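Local coordinates for protein dicer Related Helicase (Caenorhabditis elegans, PDB 6M6S) that binds double-stranded RNA through its RIG-I-like C-terminal domain and, as an RLR-family helicase, probably hydrolyses ATP, at residues B[30-35]-B[80-84]; B[8-12]-B[22-27]; B[44-50]-B[64-70]. All coordinates share one frame; numbering follows the deposited sequence.

Interaction 1 of 3, residues B[30-35]-B[80-84]; sequences VFSNYM and YKIRG. With nucleotides of chain C; nucleotides of chain D.
Met-35 and Ile-82 meet tip to tip in the buried part of the contact, Met-35 CE stopping 3.8 Å from Ile-82 CD1. Bends at chi2 (-58°) and chi3 (-68°) bring the same CE up to Tyr-80, 3.8 Å from its CD1. The sulfur stands farther off, SD of Met-35 lying 5.0 Å from the centroid of the Tyr-80 ring, above its face, in a Met-aromatic contact. Beside this cluster the Val-30 and Ile-82 side chains slide past each other in opposite directions, CG1 to CG2 4.0 Å, and both touch Phe-129 of helix 126-132. Strands 33-35 and 80-82 run nearly perpendicular (99°), so side chains rather than a shared sheet join these two parts of the RIG-I-type C-terminal domain. Packing thins at exposed Arg-83, whose NH1 comes no closer than 4.4 Å to Val-30 CG1. A type I' turn from Val-30 to Asn-33 links strand 27-30 to strand 33-36 and is covered by RNA. Phe-31 lays one ring face on the ribose of C12 of chain C, CG to C4' 3.5 Å. Asn-33 ND2 donates both to Val-30 O, in the plane of its own amide, and to C12 O2 at 3.0 Å, two bonds that fix the amide's rotation. Its OD1 and Tyr-80 OH each hydrogen-bond to a modified group of a bound chain, probably the 5'-terminal nucleotide. The turn's backbone oxygens take the next guanosine: G2 of chain D gives N2 to Phe-31 O and O2' to Ser-32 O at 2.6 Å.

Interaction 2 of 3, residues B[8-12]-B[22-27]; sequences KIYKL and CKSIYI
With chi1 at 53°, Ser-24 tucks OG between its own backbone N and carbonyl carbon and turns it onto Tyr-10; in Leu-12, chi1 (-83°) and chi2 (55°) together send CD2 toward Ile-27. The serine thereby takes an almost straight bond from Tyr-10 N (N to OG 2.9 Å, 174° at the hydrogen), standing in for a backbone acceptor. Its own N returns a bond to Tyr-10 O at 2.8 Å, so Tyr-10 is gripped at both backbone polar atoms by one residue. A water that donates to Lys-8 O also lies beside Ser-24 OG. These bonds adjoin the antiparallel hairpin of strands 11-14 and 20-23, of which strand 11-14 also pairs with strand 95-99. Lys-11 and Lys-23 form a non-hydrogen-bonded pair, Leu-12 and Cys-22 a hydrogen-bonded one through Leu-12 N to Cys-22 O at 2.9 Å. At Ser-24 the second strand leaves the sheet in a 3-10 turn, closed by Tyr-26 N to Lys-23 O, and this turn brings Ile-27 back over the Leu-12 face. There Leu-12 CD2 and Ile-27 CD1 meet tip to tip at 3.6 Å, with Cys-22 SG 4.0 Å from the same Leu-12 CD2; Trp-111 touches both Leu-12 and Ile-27. On the other face the Lys-11 and Lys-23 chains run side by side in the same direction, CG of Lys-11 against CE of Lys-23 at 3.9 Å, and Lys-23 makes a salt bridge with Glu-20. Toward solvent, the Ile-9 and Ile-25 side chains cross at a slant, CG1 of Ile-9 nearest CG2 of Ile-25.

Interaction 3 of 3, residues B[44-50]-B[64-70]; sequences FLHVESK and LSDIKCF. With ZN (zinc ion), chain F.
His-46 pairs with Lys-68 and Glu-48 with Asp-66, two backbone bonds each, joining antiparallel strands 45-48, at the edge, and 61-69 in a sheet of the RIG-I-type C-terminal domain. The His-46 O to Lys-68 N bond measures 2.8 Å. Past the last pair, Phe-70 N still reaches Phe-44 O, but from well above the carbonyl plane. Apolar contacts occupy the face of Val-47 and Ile-67. Val-47 CG1 lies 3.6 Å from Ser-65 CB, and helix 140-167 packs on both residues; the Leu-45 and Ile-67 side chains cross, CD1 to CD1 4.1 Å. Among aromatic contacts, the His-46 and Phe-70 rings are nearly parallel, planes 15° apart and centroids 4.5 Å, but slid so that they barely overlap; Phe-70 CD1 sits over one imidazole face toward its rim. That placement lets His-46 NE2 donate to Phe-70 O at 3.0 Å, onto a lone pair in the carbonyl plane, though the bond is bent (136°). The Lys-50 methylenes lie across the Asp-66 carboxylate at about a right angle, CG nearest OD2, while Lys-50 NZ, 4.9 Å from Asp-66 OD1 and not in contact, bonds to a modified group of a bound chain; Lys-68 NZ pairs with Asp-75. In metal ligation, Cys-69, with SG opposite its backbone N, joins Cys-14, Cys-17 and Cys-72 on zinc, SG to metal 2.3 Å.

How the interactions relate
From the N terminus, interaction 2 comes first, closing the short hairpin loop that carries Cys-14 and Cys-17. The chain leaves it at Ile-27 and enters strand 27-30, whose turn opens interaction 1; Ile-27 CG2 packs against Met-35 O and Tyr-34 CB, so the two contacts touch. Interaction 1 closes a long loop only at residues 80-84, and interaction 3 lies wholly within it, pairing 44-50 with 64-70. Interactions 1 and 3 meet through Lys-81 CB and Leu-64 CD1 on adjacent strands of one sheet. Interactions 2 and 3 do not touch, yet zinc ties them: cysteines from the first loop join Cys-69 and Cys-72.

Interaction 1 of 3, residues B[30-35]-B[80-84]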
loop_
_atom_site.group_PDB
_atom_site.type_symbol
_atom_site.label_atom_id
_atom_site.label_comp_id
_atom_site.label_asym_id
_atom_site.label_seq_id
_atom_site.Cartn_x
_atom_site.Cartn_y
_atom_site.Cartn_z
ATOM N N VAL B 30 -13.343 2.022 -16.114
ATOM C CA VAL B 30 -14.612 1.580 -16.623
ATOM C C VAL B 30 -15.327 0.896 -15.461
ATOM O O VAL B 30 -14.954 -0.216 -15.073
ATOM C CB VAL B 30 -14.427 0.604 -17.769
ATOM C CG1 VAL B 30 -15.807 0.157 -18.301
ATOM C CG2 VAL B 30 -13.575 1.274 -18.865
ATOM N N PHE B 31 -16.330 1.554 -14.892
ATOM C CA PHE B 31 -17.020 1.001 -13.718
ATOM C C PHE B 31 -16.056 0.428 -12.666
ATOM O O PHE B 31 -16.140 -0.752 -12.242
ATOM C CB PHE B 31 -18.030 -0.058 -14.151
ATOM C CG PHE B 31 -19.190 0.513 -14.929
ATOM C CD1 PHE B 31 -20.237 1.126 -14.257
ATOM C CD2 PHE B 31 -19.228 0.435 -16.307
ATOM C CE1 PHE B 31 -21.337 1.655 -14.970
ATOM C CE2 PHE B 31 -20.312 0.957 -17.028
ATOM C CZ PHE B 31 -21.368 1.567 -16.354
ATOM N N SER B 32 -15.138 1.284 -12.277
ATOM C CA SER B 32 -14.170 0.973 -11.244
ATOM C C SER B 32 -13.180 -0.132 -11.582
ATOM O O SER B 32 -12.480 -0.613 -10.690
ATOM C CB SER B 32 -14.829 0.733 -9.888
ATOM O OG SER B 32 -15.655 1.843 -9.547
ATOM N N ASN B 33 -13.054 -0.470 -12.871
ATOM C CA ASN B 33 -11.919 -1.231 -13.362
ATOM C C ASN B 33 -10.928 -0.256 -13.986
ATOM O O ASN B 33 -11.318 0.502 -14.882
ATOM C CB ASN B 33 -12.418 -2.155 -14.481
ATOM C CG ASN B 33 -13.248 -3.296 -13.946
ATOM O OD1 ASN B 33 -12.702 -4.341 -13.582
ATOM N ND2 ASN B 33 -14.563 -3.118 -13.908
ATOM N N TYR B 34 -9.669 -0.272 -13.552
ATOM C CA TYR B 34 -8.700 0.762 -13.924
ATOM C C TYR B 34 -7.859 0.140 -15.019
ATOM O O TYR B 34 -7.047 -0.802 -14.736
ATOM C CB TYR B 34 -7.878 1.156 -12.676
ATOM C CG TYR B 34 -8.719 1.951 -11.670
ATOM C CD1 TYR B 34 -9.667 1.307 -10.866
ATOM C CD2 TYR B 34 -8.526 3.314 -11.459
ATOM C CE1 TYR B 34 -10.412 2.006 -9.961
ATOM C CE2 TYR B 34 -9.268 3.995 -10.495
ATOM C CZ TYR B 34 -10.210 3.343 -9.804
ATOM O OH TYR B 34 -10.945 4.015 -8.835
ATOM N N MET B 35 -8.079 0.600 -16.260
ATOM C CA MET B 35 -7.483 -0.096 -17.409
ATOM C C MET B 35 -6.428 0.766 -18.056
ATOM O O MET B 35 -6.468 1.984 -17.951
ATOM C CB MET B 35 -8.570 -0.387 -18.457
ATOM C CG MET B 35 -9.825 -1.014 -17.825
ATOM S SD MET B 35 -9.540 -2.556 -16.932
ATOM C CE MET B 35 -9.114 -3.594 -18.352
ATOM N N TYR B 80 -8.517 -7.880 -20.043
ATOM C CA TYR B 80 -9.957 -8.017 -20.164
ATOM C C TYR B 80 -10.347 -7.716 -21.594
ATOM O O TYR B 80 -9.583 -7.065 -22.336
ATOM C CB TYR B 80 -10.669 -6.961 -19.306
ATOM C CG TYR B 80 -10.703 -7.188 -17.786
ATOM C CD1 TYR B 80 -9.535 -7.158 -17.040
ATOM C CD2 TYR B 80 -11.911 -7.366 -17.129
ATOM C CE1 TYR B 80 -9.552 -7.329 -15.660
ATOM C CE2 TYR B 80 -11.947 -7.519 -15.731
ATOM C CZ TYR B 80 -10.775 -7.510 -15.028
ATOM O OH TYR B 80 -10.802 -7.617 -13.651
ATOM N N LYS B 81 -11.537 -8.170 -21.986
ATOM C CA LYS B 81 -12.211 -7.662 -23.192
ATOM C C LYS B 81 -13.356 -6.784 -22.722
ATOM O O LYS B 81 -14.295 -7.282 -22.045
ATOM C CB LYS B 81 -12.754 -8.818 -24.039
ATOM C CG LYS B 81 -13.157 -8.426 -25.445
ATOM C CD LYS B 81 -13.897 -9.633 -26.126
ATOM C CE LYS B 81 -13.870 -9.576 -27.596
ATOM N NZ LYS B 81 -14.018 -10.959 -28.190
ATOM N N ILE B 82 -13.266 -5.481 -23.002
ATOM C CA ILE B 82 -14.261 -4.532 -22.506
ATOM C C ILE B 82 -14.840 -3.844 -23.716
ATOM O O ILE B 82 -14.076 -3.244 -24.493
ATOM C CB ILE B 82 -13.613 -3.518 -21.577
ATOM C CG1 ILE B 82 -13.062 -4.213 -20.318
ATOM C CG2 ILE B 82 -14.627 -2.389 -21.194
ATOM C CD1 ILE B 82 -12.813 -3.302 -19.238
ATOM N N ARG B 83 -16.154 -3.968 -23.918
ATOM C CA ARG B 83 -16.832 -3.403 -25.078
ATOM C C ARG B 83 -16.117 -3.862 -26.367
ATOM O O ARG B 83 -15.912 -3.075 -27.305
ATOM C CB ARG B 83 -16.905 -1.873 -25.005
ATOM C CG ARG B 83 -17.479 -1.304 -23.721
ATOM C CD ARG B 83 -18.608 -0.280 -23.981
ATOM N NE ARG B 83 -18.209 1.138 -23.965
ATOM C CZ ARG B 83 -18.106 1.902 -22.865
ATOM N NH1 ARG B 83 -18.322 1.389 -21.649
ATOM N NH2 ARG B 83 -17.762 3.191 -22.968
ATOM N N GLY B 84 -15.723 -5.138 -26.396
ATOM C CA GLY B 84 -15.114 -5.704 -27.587
ATOM C C GLY B 84 -13.642 -5.389 -27.812
ATOM O O GLY B 84 -13.090 -5.756 -28.835
ATOM P P C C 12 -24.246 -3.426 -13.778
ATOM O OP1 C C 12 -24.945 -2.765 -14.917
ATOM O OP2 C C 12 -24.743 -4.746 -13.334
ATOM O "O5'" C C 12 -22.689 -3.516 -14.104
ATOM C "C5'" C C 12 -22.015 -2.442 -14.732
ATOM C "C4'" C C 12 -20.547 -2.727 -14.899
ATOM O "O4'" C C 12 -19.955 -3.042 -13.628
ATOM C "C3'" C C 12 -20.171 -3.916 -15.754
ATOM O "O3'" C C 12 -20.303 -3.661 -17.136
ATOM C "C2'" C C 12 -18.735 -4.148 -15.338
ATOM O "O2'" C C 12 -17.893 -3.202 -15.979
ATOM C "C1'" C C 12 -18.796 -3.828 -13.837
ATOM N N1 C C 12 -18.890 -5.071 -13.041
ATOM C C2 C C 12 -17.703 -5.715 -12.721
ATOM O O2 C C 12 -16.630 -5.177 -13.067
ATOM N N3 C C 12 -17.757 -6.866 -12.005
ATOM C C4 C C 12 -18.938 -7.387 -11.680
ATOM N N4 C C 12 -18.934 -8.529 -10.995
ATOM C C5 C C 12 -20.170 -6.759 -12.012
ATOM C C6 C C 12 -20.095 -5.614 -12.699
ATOM P P G D 2 -8.442 -8.428 -8.044
ATOM O OP1 G D 2 -7.153 -7.945 -7.452
ATOM O OP2 G D 2 -9.336 -9.199 -7.114
ATOM O "O5'" G D 2 -9.167 -7.096 -8.539
ATOM C "C5'" G D 2 -8.558 -6.290 -9.540
ATOM C "C4'" G D 2 -9.469 -5.155 -9.918
ATOM O "O4'" G D 2 -10.632 -5.668 -10.588
ATOM C "C3'" G D 2 -10.045 -4.332 -8.769
ATOM O "O3'" G D 2 -9.133 -3.346 -8.353
ATOM C "C2'" G D 2 -11.263 -3.700 -9.423
ATOM O "O2'" G D 2 -10.837 -2.628 -10.257
ATOM C "C1'" G D 2 -11.739 -4.832 -10.329
ATOM N N9 G D 2 -12.773 -5.676 -9.709
ATOM C C8 G D 2 -12.597 -6.937 -9.134
ATOM N N7 G D 2 -13.729 -7.457 -8.703
ATOM C C5 G D 2 -14.688 -6.493 -9.042
ATOM C C6 G D 2 -16.096 -6.465 -8.845
ATOM O O6 G D 2 -16.793 -7.326 -8.333
ATOM N N1 G D 2 -16.685 -5.295 -9.318
ATOM C C2 G D 2 -16.006 -4.266 -9.936
ATOM N N2 G D 2 -16.733 -3.208 -10.359
ATOM N N3 G D 2 -14.691 -4.284 -10.127
ATOM C C4 G D 2 -14.114 -5.409 -9.660
ATOM P P C D 3 -8.914 -3.052 -6.806
ATOM O OP1 C D 3 -7.850 -2.013 -6.789
ATOM O OP2 C D 3 -9.005 -4.312 -6.025
ATOM O "O5'" C D 3 -10.242 -2.239 -6.435
ATOM C "C5'" C D 3 -10.503 -0.950 -6.975
ATOM C "C4'" C D 3 -11.953 -0.549 -6.845
ATOM O "O4'" C D 3 -12.790 -1.469 -7.591
ATOM C "C3'" C D 3 -12.575 -0.596 -5.461
ATOM O "O3'" C D 3 -12.154 0.419 -4.562
ATOM C "C2'" C D 3 -14.061 -0.582 -5.800
ATOM O "O2'" C D 3 -14.494 0.705 -6.232
ATOM C "C1'" C D 3 -14.081 -1.510 -7.015
ATOM N N1 C D 3 -14.384 -2.903 -6.601
ATOM C C2 C D 3 -15.729 -3.233 -6.436
ATOM O O2 C D 3 -16.595 -2.375 -6.671
ATOM N N3 C D 3 -16.042 -4.485 -6.024
ATOM C C4 C D 3 -15.100 -5.390 -5.768
ATOM N N4 C D 3 -15.498 -6.612 -5.372
ATOM C C5 C D 3 -13.719 -5.071 -5.914
ATOM C C6 C D 3 -13.406 -3.825 -6.320
#

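Interaction 2 of 3, residues B[8-12]-B[22-27]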
loop_
_atom_site.group_PDB
_atom_site.type_symbol
_atom_site.label_atom_id
_atom_site.label_comp_id
_atom_site.label_asym_id
_atom_site.label_seq_id
_atom_site.Cartn_x
_atom_site.Cartn_y
_atom_site.Cartn_z
ATOM N N LYS B 8 0.751 16.351 -11.580
ATOM C CA LYS B 8 1.945 15.639 -12.009
ATOM C C LYS B 8 1.693 14.347 -12.768
ATOM O O LYS B 8 0.747 13.593 -12.472
ATOM C CB LYS B 8 2.780 15.325 -10.795
ATOM C CG LYS B 8 3.147 16.606 -10.037
ATOM C CD LYS B 8 4.038 16.323 -8.822
ATOM C CE LYS B 8 4.425 17.630 -8.101
ATOM N NZ LYS B 8 4.843 17.412 -6.676
ATOM N N ILE B 9 2.568 14.065 -13.725
ATOM C CA ILE B 9 2.532 12.795 -14.407
ATOM C C ILE B 9 3.421 11.806 -13.666
ATOM O O ILE B 9 4.523 12.152 -13.181
ATOM C CB ILE B 9 2.988 12.958 -15.840
ATOM C CG1 ILE B 9 1.978 13.873 -16.542
ATOM C CG2 ILE B 9 3.129 11.589 -16.523
ATOM C CD1 ILE B 9 2.269 14.145 -17.980
ATOM N N TYR B 10 2.921 10.578 -13.506
ATOM C CA TYR B 10 3.667 9.538 -12.864
ATOM C C TYR B 10 4.007 8.445 -13.820
ATOM O O TYR B 10 3.236 8.149 -14.741
ATOM C CB TYR B 10 2.842 8.914 -11.690
ATOM C CG TYR B 10 2.776 9.831 -10.494
ATOM C CD1 TYR B 10 1.971 10.960 -10.504
ATOM C CD2 TYR B 10 3.501 9.553 -9.366
ATOM C CE1 TYR B 10 1.894 11.823 -9.421
ATOM C CE2 TYR B 10 3.444 10.423 -8.275
ATOM C CZ TYR B 10 2.616 11.517 -8.304
ATOM O OH TYR B 10 2.537 12.360 -7.234
ATOM N N LYS B 11 5.153 7.804 -13.591
ATOM C CA LYS B 11 5.472 6.578 -14.294
ATOM C C LYS B 11 4.934 5.393 -13.515
ATOM O O LYS B 11 5.060 5.350 -12.274
ATOM C CB LYS B 11 6.980 6.451 -14.377
ATOM C CG LYS B 11 7.564 7.389 -15.403
ATOM C CD LYS B 11 9.063 7.190 -15.506
ATOM C CE LYS B 11 9.709 8.439 -16.119
ATOM N NZ LYS B 11 11.193 8.347 -15.988
ATOM N N LEU B 12 4.319 4.416 -14.172
ATOM C CA LEU B 12 3.884 3.190 -13.494
ATOM C C LEU B 12 4.899 2.100 -13.777
ATOM O O LEU B 12 5.103 1.730 -14.971
ATOM C CB LEU B 12 2.527 2.723 -14.036
ATOM C CG LEU B 12 1.312 3.432 -13.403
ATOM C CD1 LEU B 12 1.358 4.941 -13.484
ATOM C CD2 LEU B 12 -0.021 2.880 -13.986
ATOM N N CYS B 22 3.851 2.221 -18.369
ATOM C CA CYS B 22 3.174 3.345 -19.008
ATOM C C CYS B 22 3.103 4.565 -18.078
ATOM O O CYS B 22 3.480 4.469 -16.909
ATOM C CB CYS B 22 1.716 2.970 -19.435
ATOM S SG CYS B 22 0.593 2.652 -17.979
ATOM N N LYS B 23 2.600 5.674 -18.605
ATOM C CA LYS B 23 2.404 6.889 -17.812
ATOM C C LYS B 23 0.999 6.904 -17.241
ATOM O O LYS B 23 0.052 6.339 -17.801
ATOM C CB LYS B 23 2.569 8.114 -18.712
ATOM C CG LYS B 23 3.971 8.278 -19.276
ATOM C CD LYS B 23 5.037 8.392 -18.179
ATOM C CE LYS B 23 6.404 8.810 -18.824
ATOM N NZ LYS B 23 6.770 7.818 -19.871
ATOM N N SER B 24 0.842 7.601 -16.123
ATOM C CA SER B 24 -0.445 7.680 -15.425
ATOM C C SER B 24 -1.587 8.251 -16.269
ATOM O O SER B 24 -2.752 7.923 -16.015
ATOM C CB SER B 24 -0.239 8.620 -14.202
ATOM O OG SER B 24 0.327 9.884 -14.615
ATOM N N ILE B 25 -1.277 9.095 -17.262
ATOM C CA ILE B 25 -2.306 9.738 -18.055
ATOM C C ILE B 25 -3.076 8.693 -18.903
ATOM O O ILE B 25 -4.118 9.030 -19.458
ATOM C CB ILE B 25 -1.732 10.856 -18.932
ATOM C CG1 ILE B 25 -0.787 10.261 -19.999
ATOM C CG2 ILE B 25 -1.095 11.962 -18.051
ATOM C CD1 ILE B 25 -0.191 11.300 -20.932
ATOM N N TYR B 26 -2.568 7.466 -18.990
ATOM C CA TYR B 26 -3.239 6.443 -19.819
ATOM C C TYR B 26 -4.165 5.553 -19.032
ATOM O O TYR B 26 -4.767 4.629 -19.592
ATOM C CB TYR B 26 -2.222 5.582 -20.608
ATOM C CG TYR B 26 -1.497 6.419 -21.622
ATOM C CD1 TYR B 26 -2.139 6.835 -22.765
ATOM C CD2 TYR B 26 -0.194 6.855 -21.387
ATOM C CE1 TYR B 26 -1.495 7.634 -23.665
ATOM C CE2 TYR B 26 0.456 7.662 -22.285
ATOM C CZ TYR B 26 -0.192 8.041 -23.410
ATOM O OH TYR B 26 0.464 8.841 -24.315
ATOM N N ILE B 27 -4.273 5.739 -17.718
ATOM C CA ILE B 27 -5.149 4.886 -16.953
ATOM C C ILE B 27 -6.516 5.555 -16.918
ATOM O O ILE B 27 -6.621 6.757 -16.620
ATOM C CB ILE B 27 -4.695 4.795 -15.496
ATOM C CG1 ILE B 27 -3.269 4.234 -15.433
ATOM C CG2 ILE B 27 -5.650 3.902 -14.652
ATOM C CD1 ILE B 27 -3.060 2.818 -15.999
HETATM O O HOH W 1 -1.068 11.947 -14.249
#

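Interaction 3 of 3, residues B[44-50]-B[64-70]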
loop_
_atom_site.group_PDB
_atom_site.type_symbol
_atom_site.label_atom_id
_atom_site.label_comp_id
_atom_site.label_asym_id
_atom_site.label_seq_id
_atom_site.Cartn_x
_atom_site.Cartn_y
_atom_site.Cartn_z
ATOM N N PHE B 44 5.323 -4.389 -23.375
ATOM C CA PHE B 44 5.927 -4.592 -22.037
ATOM C C PHE B 44 5.225 -5.654 -21.209
ATOM O O PHE B 44 5.484 -5.827 -19.991
ATOM C CB PHE B 44 5.997 -3.255 -21.293
ATOM C CG PHE B 44 6.670 -2.198 -22.103
ATOM C CD1 PHE B 44 7.935 -2.427 -22.618
ATOM C CD2 PHE B 44 5.982 -1.037 -22.457
ATOM C CE1 PHE B 44 8.554 -1.471 -23.413
ATOM C CE2 PHE B 44 6.586 -0.073 -23.264
ATOM C CZ PHE B 44 7.879 -0.301 -23.753
ATOM N N LEU B 45 4.329 -6.400 -21.848
ATOM C CA LEU B 45 3.562 -7.425 -21.147
ATOM C C LEU B 45 3.618 -8.757 -21.883
ATOM O O LEU B 45 3.444 -8.817 -23.120
ATOM C CB LEU B 45 2.102 -7.037 -21.019
ATOM C CG LEU B 45 1.852 -5.705 -20.305
ATOM C CD1 LEU B 45 0.425 -5.335 -20.439
ATOM C CD2 LEU B 45 2.221 -5.864 -18.777
ATOM N N HIS B 46 3.794 -9.851 -21.143
ATOM C CA HIS B 46 3.491 -11.164 -21.713
ATOM C C HIS B 46 2.043 -11.541 -21.353
ATOM O O HIS B 46 1.553 -11.260 -20.229
ATOM C CB HIS B 46 4.399 -12.306 -21.160
ATOM C CG HIS B 46 5.866 -12.150 -21.468
ATOM N ND1 HIS B 46 6.416 -12.493 -22.689
ATOM C CD2 HIS B 46 6.903 -11.732 -20.692
ATOM C CE1 HIS B 46 7.720 -12.255 -22.667
ATOM N NE2 HIS B 46 8.046 -11.803 -21.463
ATOM N N VAL B 47 1.378 -12.225 -22.281
ATOM C CA VAL B 47 -0.011 -12.588 -22.106
ATOM C C VAL B 47 -0.054 -14.092 -22.005
ATOM O O VAL B 47 0.392 -14.790 -22.935
ATOM C CB VAL B 47 -0.851 -12.053 -23.318
ATOM C CG1 VAL B 47 -2.271 -12.592 -23.276
ATOM C CG2 VAL B 47 -0.795 -10.517 -23.414
ATOM N N GLU B 48 -0.561 -14.617 -20.877
ATOM C CA GLU B 48 -0.496 -16.044 -20.585
ATOM C C GLU B 48 -1.921 -16.583 -20.296
ATOM O O GLU B 48 -2.594 -16.056 -19.411
ATOM C CB GLU B 48 0.439 -16.315 -19.412
ATOM C CG GLU B 48 0.634 -17.797 -19.152
ATOM C CD GLU B 48 1.711 -18.469 -20.070
ATOM O OE1 GLU B 48 2.382 -17.794 -20.902
ATOM O OE2 GLU B 48 1.897 -19.694 -19.929
ATOM N N SER B 49 -2.388 -17.605 -21.027
ATOM C CA SER B 49 -3.738 -18.104 -20.787
ATOM C C SER B 49 -3.913 -18.623 -19.350
ATOM O O SER B 49 -2.993 -19.195 -18.788
ATOM C CB SER B 49 -4.044 -19.240 -21.771
ATOM O OG SER B 49 -5.267 -19.877 -21.417
ATOM N N LYS B 50 -5.088 -18.439 -18.745
ATOM C CA LYS B 50 -5.301 -18.987 -17.383
ATOM C C LYS B 50 -5.782 -20.441 -17.321
ATOM O O LYS B 50 -5.662 -21.121 -16.274
ATOM C CB LYS B 50 -6.273 -18.107 -16.574
ATOM C CG LYS B 50 -5.629 -16.885 -15.988
ATOM C CD LYS B 50 -6.550 -16.171 -15.008
ATOM C CE LYS B 50 -6.772 -16.987 -13.741
ATOM N NZ LYS B 50 -7.639 -16.245 -12.786
ATOM N N LEU B 64 -9.920 -11.985 -18.723
ATOM C CA LEU B 64 -9.366 -13.069 -19.559
ATOM C C LEU B 64 -7.926 -13.467 -19.130
ATOM O O LEU B 64 -7.699 -13.786 -17.950
ATOM C CB LEU B 64 -9.443 -12.690 -21.027
ATOM C CG LEU B 64 -10.836 -12.408 -21.612
ATOM C CD1 LEU B 64 -10.711 -11.842 -23.058
ATOM C CD2 LEU B 64 -11.678 -13.723 -21.628
ATOM N N SER B 65 -6.947 -13.391 -20.041
ATOM C CA SER B 65 -5.601 -13.947 -19.796
ATOM C C SER B 65 -4.821 -13.211 -18.712
ATOM O O SER B 65 -5.024 -12.017 -18.502
ATOM C CB SER B 65 -4.797 -13.869 -21.096
ATOM O OG SER B 65 -5.616 -14.277 -22.181
ATOM N N ASP B 66 -3.920 -13.895 -18.031
ATOM C CA ASP B 66 -3.040 -13.190 -17.087
ATOM C C ASP B 66 -2.065 -12.336 -17.883
ATOM O O ASP B 66 -1.745 -12.665 -19.041
ATOM C CB ASP B 66 -2.255 -14.201 -16.243
ATOM C CG ASP B 66 -3.058 -14.694 -15.060
ATOM O OD1 ASP B 66 -3.745 -13.846 -14.434
ATOM O OD2 ASP B 66 -3.031 -15.907 -14.786
ATOM N N ILE B 67 -1.578 -11.225 -17.308
ATOM C CA ILE B 67 -0.479 -10.435 -17.901
ATOM C C ILE B 67 0.733 -10.447 -16.980
ATOM O O ILE B 67 0.578 -10.388 -15.719
ATOM C CB ILE B 67 -0.865 -8.999 -18.212
ATOM C CG1 ILE B 67 -1.572 -8.310 -17.012
ATOM C CG2 ILE B 67 -1.742 -8.992 -19.534
ATOM C CD1 ILE B 67 -1.785 -6.781 -17.272
ATOM N N LYS B 68 1.932 -10.609 -17.571
ATOM C CA LYS B 68 3.166 -10.688 -16.761
ATOM C C LYS B 68 4.113 -9.633 -17.228
ATOM O O LYS B 68 4.106 -9.267 -18.395
ATOM C CB LYS B 68 3.897 -12.051 -16.997
ATOM C CG LYS B 68 2.998 -13.268 -17.050
ATOM C CD LYS B 68 2.373 -13.535 -15.705
ATOM C CE LYS B 68 1.504 -14.825 -15.744
ATOM N NZ LYS B 68 0.913 -15.270 -14.380
ATOM N N CYS B 69 4.952 -9.130 -16.315
ATOM C CA CYS B 69 5.991 -8.172 -16.658
ATOM C C CYS B 69 6.842 -8.780 -17.764
ATOM O O CYS B 69 7.283 -9.916 -17.638
ATOM C CB CYS B 69 6.859 -7.850 -15.420
ATOM S SG CYS B 69 8.270 -6.812 -15.823
ATOM N N PHE B 70 7.055 -8.057 -18.868
ATOM C CA PHE B 70 7.897 -8.577 -19.966
ATOM C C PHE B 70 9.300 -8.946 -19.491
ATOM O O PHE B 70 9.881 -9.937 -19.963
ATOM C CB PHE B 70 8.019 -7.575 -21.142
ATOM C CG PHE B 70 8.721 -8.150 -22.375
ATOM C CD1 PHE B 70 8.024 -8.944 -23.290
ATOM C CD2 PHE B 70 10.067 -7.885 -22.617
ATOM C CE1 PHE B 70 8.656 -9.477 -24.415
ATOM C CE2 PHE B 70 10.720 -8.415 -23.759
ATOM C CZ PHE B 70 10.008 -9.218 -24.647
HETATM ZN ZN ZN F . 9.191 -6.792 -13.687
#